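Local coordinates for protein putative lipase/esterase (PDB 3BXP) that is a putative carboxylesterase of the alpha/beta-hydrolase class and probably hydrolyses carboxylic ester bonds, although its natural substrate is not established, at residues Ala12-Gln17 against Asn72-Val77; Leu160-Pro165 against Pro207-Lys212. All coordinates share one frame; numbering follows the deposited sequence. Where two conformers were deposited one is given.

Interaction 1 and interaction 2 follow one another along the chain, the first closing before the second opens. Their centres lie about 24 Å apart and their nearest atoms about 8 Å apart, so they do not touch. Both are built round one mixed sheet. Residues 12-17 lead into strand 16-23 and residues 72-77 leave strand 67-72, its antiparallel neighbour, near the edge of the sheet formed by strand 2-9. Interaction 2 belongs to the other half, where the loop after strand 150-154 meets helix 208-219, which follows strand 194-199. The pair therefore samples both wings of an alpha/beta-hydrolase fold, and interaction 2 also borders the second subunit.

Interaction 1 (Ala12-Gln17 against Asn72-Val77); sequences AAHPFQ and NYQLIV
The backbones of Q17 and N72 approach with their CA atoms 5.4 Å apart, and N72 N donates to Q17 O at 3.0 Å (N-H...O angle 154°). A water completes the Q17/N72 pair, accepting from Q17 N and donating to N72 O; farther on the chains diverge. In the conformer given, a water accepting from N72 ND2 and donating to Q17 OE1 may join the two side-chain amides, but this is doubtful because Q17 has a second conformer. The CB of F16 lies 3.7 Å from N72 O, while its ring turns away toward helix 85-99.

Farther along, the contact passes to H14 and Q74. Q74 reaches H14 through a chain that leaves the backbone trans to N (chi1 -170°) and bends at chi2, so that OE1 stands 3.4 Å from H14 CD2, at the ring edge and near its plane. The amide and imidazole planes are almost perpendicular, 86° apart. Both ends of that amide are engaged: NE2 donates to L75 O at 3.0 Å, in the carbonyl plane on a lone pair, and OE1 receives a water that also donates to P15 O. The imidazole is fixed too, since ND1 donates to A12 O at 2.9 Å from above the carbonyl plane, and W85 stacks on the ring. Q89 of helix 85-99 ties the segments together, its amide bonding to H14 O and Q74 N. This is the arrangement of an antiparallel strand pair fraying at its end, here where strands 16-23 and 67-72 adjoin in the alpha/beta-hydrolase sheet.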
loop_
_atom_site.group_PDB
_atom_site.type_symbol
_atom_site.label_atom_id
_atom_site.label_comp_id
_atom_site.label_asym_id
_atom_site.label_seq_id
_atom_site.Cartn_x
_atom_site.Cartn_y
_atom_site.Cartn_z
ATOM N N ALA B 12 36.406 -0.913 7.008
ATOM C CA ALA B 12 36.635 -2.079 6.143
ATOM C C ALA B 12 37.475 -1.705 4.924
ATOM O O ALA B 12 37.422 -2.383 3.902
ATOM C CB ALA B 12 35.309 -2.704 5.723
ATOM N N ALA B 13 38.271 -0.646 5.069
ATOM C CA ALA B 13 39.191 -0.189 4.027
ATOM C C ALA B 13 38.424 0.241 2.802
ATOM O O ALA B 13 38.938 0.215 1.690
ATOM C CB ALA B 13 40.234 -1.289 3.648
ATOM N N HIS B 14 37.183 0.654 2.997
ATOM C CA HIS B 14 36.369 1.195 1.885
ATOM C C HIS B 14 35.799 2.522 2.336
ATOM O O HIS B 14 34.701 2.583 2.918
ATOM C CB HIS B 14 35.228 0.243 1.529
ATOM C CG HIS B 14 35.672 -0.950 0.725
ATOM N ND1 HIS B 14 36.374 -1.988 1.275
ATOM C CD2 HIS B 14 35.493 -1.253 -0.578
ATOM C CE1 HIS B 14 36.668 -2.870 0.331
ATOM N NE2 HIS B 14 36.110 -2.465 -0.804
ATOM N N PRO B 15 36.547 3.608 2.096
ATOM C CA PRO B 15 36.112 4.948 2.495
ATOM C C PRO B 15 34.853 5.360 1.800
ATOM O O PRO B 15 34.555 4.847 0.718
ATOM C CB PRO B 15 37.258 5.837 2.022
ATOM C CG PRO B 15 38.420 4.941 1.996
ATOM C CD PRO B 15 37.917 3.624 1.543
ATOM N N PHE B 16 34.110 6.264 2.424
ATOM C CA PHE B 16 32.825 6.712 1.903
ATOM C C PHE B 16 32.492 8.082 2.427
ATOM O O PHE B 16 32.941 8.471 3.513
ATOM C CB PHE B 16 31.694 5.763 2.278
ATOM C CG PHE B 16 31.507 5.587 3.763
ATOM C CD1 PHE B 16 32.362 4.766 4.485
ATOM C CD2 PHE B 16 30.456 6.219 4.438
ATOM C CE1 PHE B 16 32.205 4.595 5.837
ATOM C CE2 PHE B 16 30.313 6.037 5.805
ATOM C CZ PHE B 16 31.157 5.229 6.497
ATOM N N GLN B 17 31.700 8.816 1.662
ATOM C CA GLN B 17 31.340 10.166 2.048
ATOM C C GLN B 17 29.926 10.326 2.554
ATOM O O GLN B 17 28.947 9.804 2.015
ATOM C CB GLN B 17 31.614 11.134 0.919
ATOM C CG GLN B 17 33.118 11.338 0.726
ATOM C CD GLN B 17 33.412 12.112 -0.513
ATOM O OE1 GLN B 17 32.649 12.051 -1.472
ATOM N NE2 GLN B 17 34.522 12.849 -0.513
ATOM N N ASN B 72 26.625 8.163 1.192
ATOM C CA ASN B 72 27.002 7.776 -0.142
ATOM C C ASN B 72 27.724 6.434 -0.133
ATOM O O ASN B 72 28.899 6.388 -0.123
ATOM C CB ASN B 72 27.873 8.879 -0.746
ATOM C CG ASN B 72 27.064 10.022 -1.414
ATOM O OD1 ASN B 72 25.833 10.083 -1.391
ATOM N ND2 ASN B 72 27.794 10.907 -2.072
ATOM N N TYR B 73 26.954 5.370 -0.100
ATOM C CA TYR B 73 27.440 3.991 0.115
ATOM C C TYR B 73 28.218 3.512 -1.125
ATOM O O TYR B 73 28.115 4.056 -2.232
ATOM C CB TYR B 73 26.254 3.067 0.486
ATOM C CG TYR B 73 25.203 3.155 -0.580
ATOM C CD1 TYR B 73 25.361 2.456 -1.762
ATOM C CD2 TYR B 73 24.079 3.987 -0.447
ATOM C CE1 TYR B 73 24.439 2.558 -2.816
ATOM C CE2 TYR B 73 23.154 4.119 -1.504
ATOM C CZ TYR B 73 23.343 3.416 -2.679
ATOM O OH TYR B 73 22.446 3.579 -3.727
ATOM N N GLN B 74 28.975 2.444 -0.928
ATOM C CA GLN B 74 29.780 1.855 -1.989
ATOM C C GLN B 74 29.016 1.628 -3.282
ATOM O O GLN B 74 27.956 0.977 -3.307
ATOM C CB GLN B 74 30.288 0.508 -1.488
ATOM C CG GLN B 74 31.298 -0.133 -2.322
ATOM C CD GLN B 74 32.542 0.686 -2.427
ATOM O OE1 GLN B 74 33.163 1.002 -1.422
ATOM N NE2 GLN B 74 32.926 1.042 -3.646
ATOM N N LEU B 75 29.646 2.012 -4.386
ATOM C CA LEU B 75 29.085 1.779 -5.719
ATOM C C LEU B 75 29.980 0.784 -6.458
ATOM O O LEU B 75 31.054 0.375 -5.958
ATOM C CB LEU B 75 29.081 3.075 -6.526
ATOM C CG LEU B 75 28.305 4.226 -5.919
ATOM C CD1 LEU B 75 28.510 5.492 -6.748
ATOM C CD2 LEU B 75 26.834 3.774 -5.778
ATOM N N ILE B 76 29.548 0.421 -7.660
ATOM C CA ILE B 76 30.283 -0.606 -8.439
ATOM C C ILE B 76 31.421 0.058 -9.223
ATOM O O ILE B 76 32.160 -0.600 -9.888
ATOM C CB ILE B 76 29.365 -1.469 -9.381
ATOM C CG1 ILE B 76 28.711 -0.643 -10.483
ATOM C CG2 ILE B 76 28.284 -2.214 -8.642
ATOM C CD1 ILE B 76 28.191 -1.536 -11.613
ATOM N N VAL B 77 31.517 1.376 -9.138
ATOM C CA VAL B 77 32.531 2.147 -9.899
ATOM C C VAL B 77 33.911 1.567 -9.715
ATOM O O VAL B 77 34.272 1.120 -8.629
ATOM C CB VAL B 77 32.530 3.646 -9.485
ATOM C CG1 VAL B 77 31.124 4.239 -9.703
ATOM C CG2 VAL B 77 33.019 3.794 -8.048
HETATM O O HOH W 1 35.163 2.650 -0.777
HETATM O O HOH W 2 31.219 7.615 -0.963
HETATM O O HOH W 3 30.340 10.944 -2.878
#

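Interaction 2 (Leu160-Pro165 against Pro207-Lys212); sequences LTAGFP and PINSLK. With PGR (R-1,2-propanediol), chain K.
A162 points its methyl group at one side of helix 208-219, and three side chains converge on that single carbon. I208 brings up its CG2 branch, 3.9 Å from A162 CB, in an apolar contact. K212, one turn further on, lays its CE alongside at 4.0 Å from A162 CB, and N209 presents OD1 at 4.1 Å from the same methyl. In I208 the CG1 branch is anti to the backbone N (chi1 -164°), which carries CD1 away from A162 and leaves CG2 as the branch that meets the methyl.

The polar ends of N209 and K212 have their main partners outside the two segments: P206 O for N209 ND2 and D159 for K212 NZ. N209 OD1 accepts from the backbone N of I158 and of D159, and its ND2 donates also to a water, at 3.1 Å, that takes the N-H of F164. The amide is thus gripped at both ends and pins the loop to the start of the helix. K212, bent at chi4 (-89°), turns NZ into a salt bridge with D159, whose carboxylate also accepts from T161 OG1; a water donates to that hydroxyl and is weakly bound by NZ. In the alpha/beta-hydrolase fold this joins two consecutive crossover connections, since the loop follows strand 150-154 and the helix follows strand 194-199. The loop chain turns at A162-G163, where G163 has phi 127°, a backbone conformation that calls for glycine.

I208 also faces a propanediol, probably from the crystallisation liquor: its backbone N donates weakly to O1 at 3.0 Å, and O1 lies 3.8 Å from I208 CG2. Q215 of the second subunit binds the same molecule.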
loop_
_atom_site.group_PDB
_atom_site.type_symbol
_atom_site.label_atom_id
_atom_site.label_comp_id
_atom_site.label_asym_id
_atom_site.label_seq_id
_atom_site.Cartn_x
_atom_site.Cartn_y
_atom_site.Cartn_z
ATOM N N LEU B 160 17.510 -8.642 -6.446
ATOM C CA LEU B 160 18.396 -8.417 -7.583
ATOM C C LEU B 160 18.176 -9.405 -8.712
ATOM O O LEU B 160 18.853 -9.329 -9.733
ATOM C CB LEU B 160 19.888 -8.413 -7.151
ATOM C CG LEU B 160 20.279 -7.359 -6.116
ATOM C CD1 LEU B 160 21.795 -7.424 -5.844
ATOM C CD2 LEU B 160 19.890 -5.971 -6.583
ATOM N N THR B 161 17.205 -10.303 -8.521
ATOM C CA THR B 161 16.784 -11.221 -9.565
ATOM C C THR B 161 15.444 -10.823 -10.174
ATOM O O THR B 161 14.980 -11.456 -11.101
ATOM C CB THR B 161 16.645 -12.663 -9.068
ATOM O OG1 THR B 161 15.485 -12.774 -8.223
ATOM C CG2 THR B 161 17.929 -13.166 -8.321
ATOM N N ALA B 162 14.840 -9.757 -9.673
ATOM C CA ALA B 162 13.454 -9.402 -10.021
ATOM C C ALA B 162 13.301 -8.387 -11.187
ATOM O O ALA B 162 12.226 -7.801 -11.391
ATOM C CB ALA B 162 12.705 -8.909 -8.764
ATOM N N GLY B 163 14.360 -8.165 -11.955
ATOM C CA GLY B 163 14.264 -7.286 -13.120
ATOM C C GLY B 163 15.285 -6.173 -13.178
ATOM O O GLY B 163 15.628 -5.692 -14.266
ATOM N N PHE B 164 15.709 -5.700 -12.013
ATOM C CA PHE B 164 16.842 -4.794 -11.933
ATOM C C PHE B 164 17.868 -5.384 -11.014
ATOM O O PHE B 164 17.536 -5.650 -9.848
ATOM C CB PHE B 164 16.487 -3.395 -11.388
ATOM C CG PHE B 164 17.700 -2.524 -11.270
ATOM C CD1 PHE B 164 18.091 -1.737 -12.331
ATOM C CD2 PHE B 164 18.514 -2.583 -10.137
ATOM C CE1 PHE B 164 19.255 -0.982 -12.259
ATOM C CE2 PHE B 164 19.681 -1.833 -10.064
ATOM C CZ PHE B 164 20.042 -1.038 -11.120
ATOM N N PRO B 165 19.126 -5.547 -11.505
ATOM C CA PRO B 165 19.573 -5.124 -12.843
ATOM C C PRO B 165 19.107 -6.093 -13.918
ATOM O O PRO B 165 18.506 -7.112 -13.596
ATOM C CB PRO B 165 21.098 -5.199 -12.745
ATOM C CG PRO B 165 21.332 -6.278 -11.744
ATOM C CD PRO B 165 20.217 -6.187 -10.754
ATOM N N PRO B 207 7.796 -2.772 -9.611
ATOM C CA PRO B 207 7.059 -2.732 -8.356
ATOM C C PRO B 207 7.017 -4.055 -7.607
ATOM O O PRO B 207 6.773 -4.071 -6.399
ATOM C CB PRO B 207 5.658 -2.272 -8.779
ATOM C CG PRO B 207 5.857 -1.532 -9.956
ATOM C CD PRO B 207 6.978 -2.219 -10.699
ATOM N N ILE B 208 7.318 -5.153 -8.308
ATOM C CA ILE B 208 7.349 -6.439 -7.650
ATOM C C ILE B 208 8.340 -6.432 -6.488
ATOM O O ILE B 208 8.260 -7.246 -5.556
ATOM C CB ILE B 208 7.714 -7.559 -8.650
ATOM C CG1 ILE B 208 7.369 -8.923 -8.077
ATOM C CG2 ILE B 208 9.129 -7.429 -9.067
ATOM C CD1 ILE B 208 5.861 -9.199 -7.829
ATOM N N ASN B 209 9.310 -5.542 -6.541
ATOM C CA ASN B 209 10.302 -5.446 -5.485
ATOM C C ASN B 209 9.635 -5.090 -4.154
ATOM O O ASN B 209 9.867 -5.705 -3.125
ATOM C CB ASN B 209 11.354 -4.379 -5.836
ATOM C CG ASN B 209 12.427 -4.901 -6.795
ATOM O OD1 ASN B 209 13.318 -5.607 -6.390
ATOM N ND2 ASN B 209 12.369 -4.455 -8.067
ATOM N N SER B 210 8.849 -4.021 -4.148
ATOM C CA SER B 210 8.245 -3.620 -2.876
ATOM C C SER B 210 7.223 -4.670 -2.412
ATOM O O SER B 210 7.068 -4.896 -1.216
ATOM C CB SER B 210 7.658 -2.202 -2.938
ATOM O OG SER B 210 6.699 -2.070 -3.977
ATOM N N LEU B 211 6.498 -5.261 -3.353
ATOM C CA LEU B 211 5.493 -6.286 -3.024
ATOM C C LEU B 211 6.195 -7.443 -2.314
ATOM O O LEU B 211 5.697 -8.012 -1.372
ATOM C CB LEU B 211 4.820 -6.803 -4.309
ATOM C CG LEU B 211 3.836 -5.829 -4.941
ATOM C CD1 LEU B 211 3.548 -6.226 -6.391
ATOM C CD2 LEU B 211 2.494 -5.750 -4.127
ATOM N N LYS B 212 7.370 -7.784 -2.795
ATOM C CA LYS B 212 8.147 -8.900 -2.214
ATOM C C LYS B 212 8.573 -8.577 -0.761
ATOM O O LYS B 212 8.404 -9.408 0.141
ATOM C CB LYS B 212 9.386 -9.202 -3.061
ATOM C CG LYS B 212 9.108 -9.924 -4.330
ATOM C CD LYS B 212 10.310 -9.889 -5.285
ATOM C CE LYS B 212 10.247 -10.910 -6.402
ATOM N NZ LYS B 212 10.879 -12.246 -5.973
HETATM C C1 PGR K . 5.224 -5.510 -11.006
HETATM C C2 PGR K . 4.424 -6.738 -11.456
HETATM C C3 PGR K . 4.231 -6.751 -12.975
HETATM O O1 PGR K . 6.668 -5.563 -11.224
HETATM O O2 PGR K . 4.960 -8.028 -11.079
HETATM O O HOH W 4 12.746 -12.310 -8.677
HETATM O O HOH W 5 15.032 -5.671 -9.093
#